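Local coordinates for hypothetical sugar kinase (Cytophaga hutchinsonii, PDB 3R8E), which is a putative sugar kinase of the ROK family, probably transferring phosphate from a nucleotide to a sugar, at residues A[182-185]-A[190-193]; A[239-244]-A[268-273]; A[42-47]-A[72-77]. All coordinates share one frame; numbering follows the deposited sequence. Where two conformers were deposited one is given.

Overall arrangement
Two of the three contacts adjoin one another, while the third lies across the chain's centre from them. Contacts 1 and 2, with centres about 14 Å apart, meet around helix 235-259: Val192 CG1 packs 4.0 Å from Ile244 CD1, and Arg184 NH2 makes a long, weak ion pair with Asp243. Contact 3 lies in the N-terminal of two ribonuclease H-like domains, contacts 1 and 2 in the other; centre to centre, contact 3 is about 40 Å from contact 1 and about 36 Å from contact 2. As in related sugar kinases, the active site probably lies in the cleft between the two domains, and the glycine-rich turn of contact 2 probably borders the nucleotide.

Contact 1: A[182-185]-A[190-193]; sequences TTRG and NQVG
Arg184 and Gln191 bring the turn 182-185 against the short helix 189-192, within the part of the ROK fold where many relatives have a cysteine-bearing zinc loop; this turn has no cysteine. Gln191 CG is anti to the carbonyl carbon (chi1 -67°), and a bend at chi2 swings the amide back toward the turn. There OE1 lies beside the aliphatic part of Arg184, 3.6 Å from Arg184 CG and nearly as close to CB and CD. The amide and guanidinium planes stand 49° apart, and the approach is van der Waals packing along the methylenes. Arg184, bent at chi2, carries its guanidinium past the amide toward helix 235-259, where Glu250 and Asp243 are long, weak ionic partners that would probably draw the positive charge.

The side chain of Thr182 comes in beside the stem of the glutamine, with OG1 4.0 Å from Gln191 CG. Because OG1 sits between its own backbone N and carbonyl carbon, it can serve the turn directly, giving its proton to Lys186 O and receiving the backbone N-H of Arg184 in an ST turn. The same residues form a type I beta turn, closed by Gly185 N to Thr182 O at 3.1 Å. Within the ST turn, Arg184 N lies 3.3 Å from Thr182 OG1, with an N-H...O angle of 152°.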
loop_
_atom_site.group_PDB
_atom_site.type_symbol
_atom_site.label_atom_id
_atom_site.label_comp_id
_atom_site.label_asym_id
_atom_site.label_seq_id
_atom_site.Cartn_x
_atom_site.Cartn_y
_atom_site.Cartn_z
ATOM N N THR A 182 -9.444 9.227 3.487
ATOM C CA THR A 182 -10.681 8.616 2.993
ATOM C C THR A 182 -11.292 9.475 1.874
ATOM O O THR A 182 -10.760 10.543 1.565
ATOM C CB THR A 182 -11.689 8.430 4.148
ATOM O OG1 THR A 182 -12.125 9.710 4.603
ATOM C CG2 THR A 182 -11.126 7.619 5.304
ATOM N N THR A 183 -12.444 9.039 1.308
ATOM C CA THR A 183 -13.183 9.783 0.272
ATOM C C THR A 183 -13.866 11.022 0.877
ATOM O O THR A 183 -14.493 11.794 0.146
ATOM C CB THR A 183 -14.219 8.891 -0.428
ATOM O OG1 THR A 183 -15.083 8.323 0.553
ATOM C CG2 THR A 183 -13.583 7.810 -1.292
ATOM N N ARG A 184 -13.772 11.186 2.212
ATOM C CA ARG A 184 -14.311 12.318 2.968
ATOM C C ARG A 184 -13.197 13.350 3.259
ATOM O O ARG A 184 -13.489 14.465 3.702
ATOM C CB ARG A 184 -14.959 11.832 4.278
ATOM C CG ARG A 184 -16.405 11.345 4.137
ATOM C CD ARG A 184 -16.524 9.867 3.793
ATOM N NE ARG A 184 -17.883 9.362 4.008
ATOM C CZ ARG A 184 -18.345 8.208 3.533
ATOM N NH1 ARG A 184 -17.569 7.429 2.789
ATOM N NH2 ARG A 184 -19.589 7.828 3.790
ATOM N N GLY A 185 -11.942 12.966 3.001
ATOM C CA GLY A 185 -10.770 13.810 3.214
ATOM C C GLY A 185 -10.092 13.627 4.559
ATOM O O GLY A 185 -8.911 13.955 4.703
ATOM N N ASN A 190 -9.959 8.630 12.088
ATOM C CA ASN A 190 -10.774 9.756 12.545
ATOM C C ASN A 190 -12.225 9.616 12.038
ATOM O O ASN A 190 -13.088 10.417 12.407
ATOM C CB ASN A 190 -10.155 11.094 12.146
ATOM C CG ASN A 190 -8.942 11.455 12.976
ATOM O OD1 ASN A 190 -8.764 10.992 14.113
ATOM N ND2 ASN A 190 -8.081 12.303 12.432
ATOM N N GLN A 191 -12.496 8.566 11.230
ATOM C CA GLN A 191 -13.832 8.266 10.715
ATOM C C GLN A 191 -14.426 7.027 11.396
ATOM O O GLN A 191 -15.618 7.025 11.705
ATOM C CB GLN A 191 -13.808 8.051 9.189
ATOM C CG GLN A 191 -13.485 9.299 8.366
ATOM C CD GLN A 191 -14.687 10.184 8.170
ATOM O OE1 GLN A 191 -15.553 9.921 7.330
ATOM N NE2 GLN A 191 -14.758 11.261 8.934
ATOM N N VAL A 192 -13.610 5.972 11.621
ATOM C CA VAL A 192 -14.125 4.711 12.172
ATOM C C VAL A 192 -13.595 4.365 13.584
ATOM O O VAL A 192 -14.073 3.384 14.156
ATOM C CB VAL A 192 -13.932 3.503 11.208
ATOM C CG1 VAL A 192 -14.620 3.747 9.866
ATOM C CG2 VAL A 192 -12.462 3.155 11.016
ATOM N N GLY A 193 -12.668 5.158 14.134
ATOM C CA GLY A 193 -12.172 4.965 15.498
ATOM C C GLY A 193 -13.329 5.053 16.486
ATOM O O GLY A 193 -14.271 5.806 16.240
#

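Contact 2: A[239-244]-A[268-273]; sequences AVWADI and GGISGA
Trp241 of helix 235-259 meets Ile270 and Ala273 in the glycine-rich turn that leaves strand 263-267 for helix 274-288, the start of a beta-alpha-beta crossover in the ribonuclease H-like fold. In relatives of this actin-like superfamily such a turn helps to hold the nucleotide, and it probably does so here.

The main interaction is a CH-pi contact. Ala273 CB stands over one face of the indole, 3.4 Å from the centroid of the Trp241 six-membered ring and only 9° off its normal. Trp241 CG is anti to the carbonyl carbon (chi1 -69°), which carries the ring out from the helix to lie beneath the methyl group.

Apolar packing adds a second direction of approach. Ile270 meets the edge of the ring near its plane, CG1 lying 4.0 Å from Trp241 CZ3, so the six-membered ring is touched on a face and at its rim. Leu197, Ala230 and Phe277, from three other helices, also pack on this indole, and its NE1 gives a weak hydrogen bond to Ile226 O. With an alanine here, the Ala273 methyl would probably lose the ring face beneath it and Ile270 the indole edge it packs on.

Backbone hydrogen bonds shape the turn itself: Ser271 N reaches Gly268 O at 3.2 Å, and Ala273 N lies 3.0 Å from Ile270 O.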
loop_
_atom_site.group_PDB
_atom_site.type_symbol
_atom_site.label_atom_id
_atom_site.label_comp_id
_atom_site.label_asym_id
_atom_site.label_seq_id
_atom_site.Cartn_x
_atom_site.Cartn_y
_atom_site.Cartn_z
ATOM N N ALA A 239 -27.970 1.424 10.164
ATOM C CA ALA A 239 -27.501 2.418 9.190
ATOM C C ALA A 239 -26.112 2.945 9.558
ATOM O O ALA A 239 -25.302 3.181 8.658
ATOM C CB ALA A 239 -28.489 3.569 9.093
ATOM N N VAL A 240 -25.834 3.111 10.874
ATOM C CA VAL A 240 -24.531 3.565 11.382
ATOM C C VAL A 240 -23.456 2.532 11.000
ATOM O O VAL A 240 -22.446 2.916 10.405
ATOM C CB VAL A 240 -24.555 3.855 12.909
ATOM C CG1 VAL A 240 -23.145 3.935 13.495
ATOM C CG2 VAL A 240 -25.328 5.135 13.211
ATOM N N TRP A 241 -23.696 1.231 11.293
ATOM C CA TRP A 241 -22.742 0.166 10.967
ATOM C C TRP A 241 -22.577 0.006 9.454
ATOM O O TRP A 241 -21.462 -0.242 8.998
ATOM C CB TRP A 241 -23.125 -1.175 11.614
ATOM C CG TRP A 241 -22.992 -1.198 13.110
ATOM C CD1 TRP A 241 -23.987 -1.439 14.012
ATOM C CD2 TRP A 241 -21.798 -0.977 13.880
ATOM N NE1 TRP A 241 -23.489 -1.391 15.292
ATOM C CE2 TRP A 241 -22.154 -1.081 15.243
ATOM C CE3 TRP A 241 -20.459 -0.695 13.549
ATOM C CZ2 TRP A 241 -21.223 -0.910 16.277
ATOM C CZ3 TRP A 241 -19.535 -0.538 14.574
ATOM C CH2 TRP A 241 -19.920 -0.646 15.919
ATOM N N ALA A 242 -23.666 0.198 8.676
ATOM C CA ALA A 242 -23.619 0.134 7.212
ATOM C C ALA A 242 -22.700 1.234 6.642
ATOM O O ALA A 242 -21.939 0.964 5.714
ATOM C CB ALA A 242 -25.019 0.262 6.633
ATOM N N ASP A 243 -22.748 2.457 7.221
ATOM C CA ASP A 243 -21.909 3.575 6.786
ATOM C C ASP A 243 -20.441 3.319 7.164
ATOM O O ASP A 243 -19.558 3.537 6.331
ATOM C CB ASP A 243 -22.401 4.911 7.363
ATOM C CG ASP A 243 -21.830 6.106 6.626
ATOM O OD1 ASP A 243 -22.276 6.372 5.487
ATOM O OD2 ASP A 243 -20.922 6.764 7.178
ATOM N N ILE A 244 -20.195 2.809 8.398
ATOM C CA ILE A 244 -18.858 2.443 8.898
ATOM C C ILE A 244 -18.256 1.380 7.955
ATOM O O ILE A 244 -17.095 1.512 7.548
ATOM C CB ILE A 244 -18.932 1.964 10.389
ATOM C CG1 ILE A 244 -19.274 3.131 11.371
ATOM C CG2 ILE A 244 -17.677 1.192 10.840
ATOM C CD1 ILE A 244 -18.216 4.302 11.513
ATOM N N GLY A 268 -10.370 -5.893 17.105
ATOM C CA GLY A 268 -10.683 -4.679 17.858
ATOM C C GLY A 268 -12.098 -4.668 18.396
ATOM O O GLY A 268 -12.888 -5.559 18.080
ATOM N N GLY A 269 -12.417 -3.652 19.203
ATOM C CA GLY A 269 -13.728 -3.485 19.829
ATOM C C GLY A 269 -14.907 -3.426 18.875
ATOM O O GLY A 269 -15.974 -3.967 19.174
ATOM N N ILE A 270 -14.715 -2.797 17.708
ATOM C CA ILE A 270 -15.750 -2.624 16.690
ATOM C C ILE A 270 -16.085 -3.954 15.961
ATOM O O ILE A 270 -17.223 -4.094 15.497
ATOM C CB ILE A 270 -15.298 -1.480 15.729
ATOM C CG1 ILE A 270 -15.868 -0.140 16.222
ATOM C CG2 ILE A 270 -15.617 -1.714 14.234
ATOM C CD1 ILE A 270 -14.952 0.992 16.064
ATOM N N SER A 271 -15.122 -4.920 15.891
ATOM C CA SER A 271 -15.289 -6.218 15.217
ATOM C C SER A 271 -16.423 -7.072 15.819
ATOM O O SER A 271 -16.855 -8.044 15.194
ATOM C CB SER A 271 -13.987 -7.012 15.227
ATOM O OG SER A 271 -13.650 -7.492 16.520
ATOM N N GLY A 272 -16.909 -6.695 17.003
ATOM C CA GLY A 272 -18.013 -7.396 17.654
ATOM C C GLY A 272 -19.303 -7.186 16.876
ATOM O O GLY A 272 -20.251 -7.969 17.001
ATOM N N ALA A 273 -19.321 -6.123 16.035
ATOM C CA ALA A 273 -20.423 -5.729 15.156
ATOM C C ALA A 273 -20.178 -6.196 13.715
ATOM O O ALA A 273 -20.768 -5.648 12.780
ATOM C CB ALA A 273 -20.581 -4.222 15.191
#

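Contact 3: A[42-47]-A[72-77]; sequences IQNATR and KQYPIV
Asn44 meets the edge of Tyr74 at the surface of the N-terminal ribonuclease H-like domain, where the corner between strands 42-43 and 45-49 approaches the end of helix 59-73. The tyrosine presents the edge of its ring, and the asparagine amide comes to that edge with its plane turned 60° from the ring. Asn44 ND2 lies near the ring plane, 3.5 Å from Tyr74 CE2. It is also 3.0 Å from Tyr74 OH, but the angle is too poor for a hydrogen bond, so the two meet in a close, non-hydrogen-bonded contact.

Asn44 CG is anti to the backbone N (chi1 -162°), which brings the amide to the edge of the tyrosine. The residue takes left-handed helical backbone angles at this corner, where the chain passes from one strand to the next, and these point its beta carbon toward segment 72-77: Asn44 CB is 3.2 Å from Tyr74 OH.

Phe70 touches both partners, its ring lying at about 35° to that of Tyr74, and Leu35 of strand 30-36 packs on the tyrosine as well. Tyr74 also opens a type I beta turn to Val77, closed by a weak bond from Val77 N to Tyr74 O at 3.4 Å.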
loop_
_atom_site.group_PDB
_atom_site.type_symbol
_atom_site.label_atom_id
_atom_site.label_comp_id
_atom_site.label_asym_id
_atom_site.label_seq_id
_atom_site.Cartn_x
_atom_site.Cartn_y
_atom_site.Cartn_z
ATOM N N ILE A 42 -1.559 -17.801 27.580
ATOM C CA ILE A 42 -0.919 -16.724 28.344
ATOM C C ILE A 42 -1.040 -17.060 29.827
ATOM O O ILE A 42 -2.151 -17.245 30.333
ATOM C CB ILE A 42 -1.485 -15.312 28.011
ATOM C CG1 ILE A 42 -1.327 -14.987 26.507
ATOM C CG2 ILE A 42 -0.819 -14.221 28.884
ATOM C CD1 ILE A 42 -2.184 -13.853 26.009
ATOM N N GLN A 43 0.107 -17.148 30.513
ATOM C CA GLN A 43 0.185 -17.428 31.946
ATOM C C GLN A 43 0.695 -16.201 32.681
ATOM O O GLN A 43 1.543 -15.473 32.154
ATOM C CB GLN A 43 1.091 -18.639 32.226
ATOM C CG GLN A 43 0.481 -19.977 31.810
ATOM C CD GLN A 43 1.393 -21.165 32.034
ATOM O OE1 GLN A 43 2.364 -21.122 32.800
ATOM N NE2 GLN A 43 1.085 -22.271 31.374
ATOM N N ASN A 44 0.173 -15.975 33.904
ATOM C CA ASN A 44 0.520 -14.866 34.800
ATOM C C ASN A 44 0.373 -13.499 34.101
ATOM O O ASN A 44 1.283 -12.665 34.166
ATOM C CB ASN A 44 1.942 -15.046 35.371
ATOM C CG ASN A 44 2.248 -14.229 36.609
ATOM O OD1 ASN A 44 1.369 -13.895 37.413
ATOM N ND2 ASN A 44 3.516 -13.893 36.790
ATOM N N ALA A 45 -0.778 -13.280 33.425
ATOM C CA ALA A 45 -1.071 -12.021 32.727
ATOM C C ALA A 45 -1.105 -10.869 33.737
ATOM O O ALA A 45 -1.925 -10.892 34.665
ATOM C CB ALA A 45 -2.394 -12.125 31.979
ATOM N N THR A 46 -0.195 -9.897 33.583
ATOM C CA THR A 46 -0.131 -8.750 34.485
ATOM C C THR A 46 -0.360 -7.474 33.680
ATOM O O THR A 46 0.366 -7.208 32.714
ATOM C CB THR A 46 1.186 -8.724 35.284
ATOM O OG1 THR A 46 1.664 -10.056 35.486
ATOM C CG2 THR A 46 1.023 -8.042 36.633
ATOM N N ARG A 47 -1.390 -6.704 34.069
ATOM C CA ARG A 47 -1.762 -5.443 33.431
ATOM C C ARG A 47 -1.386 -4.267 34.335
ATOM O O ARG A 47 -1.736 -4.252 35.516
ATOM C CB ARG A 47 -3.267 -5.425 33.108
ATOM C CG ARG A 47 -3.680 -4.337 32.121
ATOM C CD ARG A 47 -5.187 -4.246 31.958
ATOM N NE ARG A 47 -5.726 -5.333 31.136
ATOM C CZ ARG A 47 -5.933 -5.256 29.825
ATOM N NH1 ARG A 47 -5.649 -4.139 29.165
ATOM N NH2 ARG A 47 -6.427 -6.293 29.164
ATOM N N LYS A 72 12.936 -12.997 37.548
ATOM C CA LYS A 72 13.231 -13.497 38.899
ATOM C C LYS A 72 12.260 -14.628 39.267
ATOM O O LYS A 72 12.663 -15.599 39.911
ATOM C CB LYS A 72 13.143 -12.369 39.943
ATOM C CG LYS A 72 14.387 -11.497 40.016
ATOM C CD LYS A 72 14.324 -10.497 41.163
ATOM C CE LYS A 72 15.592 -9.685 41.273
ATOM N NZ LYS A 72 15.688 -8.641 40.218
ATOM N N GLN A 73 10.983 -14.492 38.841
ATOM C CA GLN A 73 9.895 -15.456 39.045
ATOM C C GLN A 73 10.025 -16.672 38.125
ATOM O O GLN A 73 9.599 -17.769 38.496
ATOM C CB GLN A 73 8.533 -14.794 38.770
ATOM C CG GLN A 73 8.082 -13.791 39.812
ATOM C CD GLN A 73 6.807 -13.103 39.395
ATOM O OE1 GLN A 73 6.811 -12.168 38.591
ATOM N NE2 GLN A 73 5.687 -13.535 39.945
ATOM N N TYR A 74 10.549 -16.457 36.904
ATOM C CA TYR A 74 10.695 -17.489 35.877
ATOM C C TYR A 74 12.141 -17.511 35.367
ATOM O O TYR A 74 12.455 -16.862 34.359
ATOM C CB TYR A 74 9.688 -17.241 34.732
ATOM C CG TYR A 74 8.261 -17.120 35.214
ATOM C CD1 TYR A 74 7.517 -18.249 35.542
ATOM C CD2 TYR A 74 7.661 -15.874 35.373
ATOM C CE1 TYR A 74 6.208 -18.143 36.004
ATOM C CE2 TYR A 74 6.358 -15.755 35.850
ATOM C CZ TYR A 74 5.630 -16.893 36.151
ATOM O OH TYR A 74 4.346 -16.791 36.622
ATOM N N PRO A 75 13.042 -18.243 36.071
ATOM C CA PRO A 75 14.463 -18.243 35.682
ATOM C C PRO A 75 14.781 -19.033 34.409
ATOM O O PRO A 75 15.892 -18.903 33.895
ATOM C CB PRO A 75 15.160 -18.872 36.894
ATOM C CG PRO A 75 14.139 -18.916 37.984
ATOM C CD PRO A 75 12.834 -19.037 37.297
ATOM N N ILE A 76 13.831 -19.838 33.902
ATOM C CA ILE A 76 14.016 -20.646 32.689
ATOM C C ILE A 76 13.735 -19.834 31.412
ATOM O O ILE A 76 14.083 -20.298 30.323
ATOM C CB ILE A 76 13.188 -21.959 32.709
ATOM C CG1 ILE A 76 11.682 -21.710 32.981
ATOM C CG2 ILE A 76 13.795 -22.955 33.693
ATOM C CD1 ILE A 76 10.777 -21.805 31.758
ATOM N N VAL A 77 13.092 -18.650 31.542
ATOM C CA VAL A 77 12.778 -17.763 30.411
ATOM C C VAL A 77 14.101 -17.291 29.786
ATOM O O VAL A 77 14.986 -16.807 30.499
ATOM C CB VAL A 77 11.852 -16.582 30.826
ATOM C CG1 VAL A 77 11.760 -15.513 29.733
ATOM C CG2 VAL A 77 10.462 -17.090 31.181
#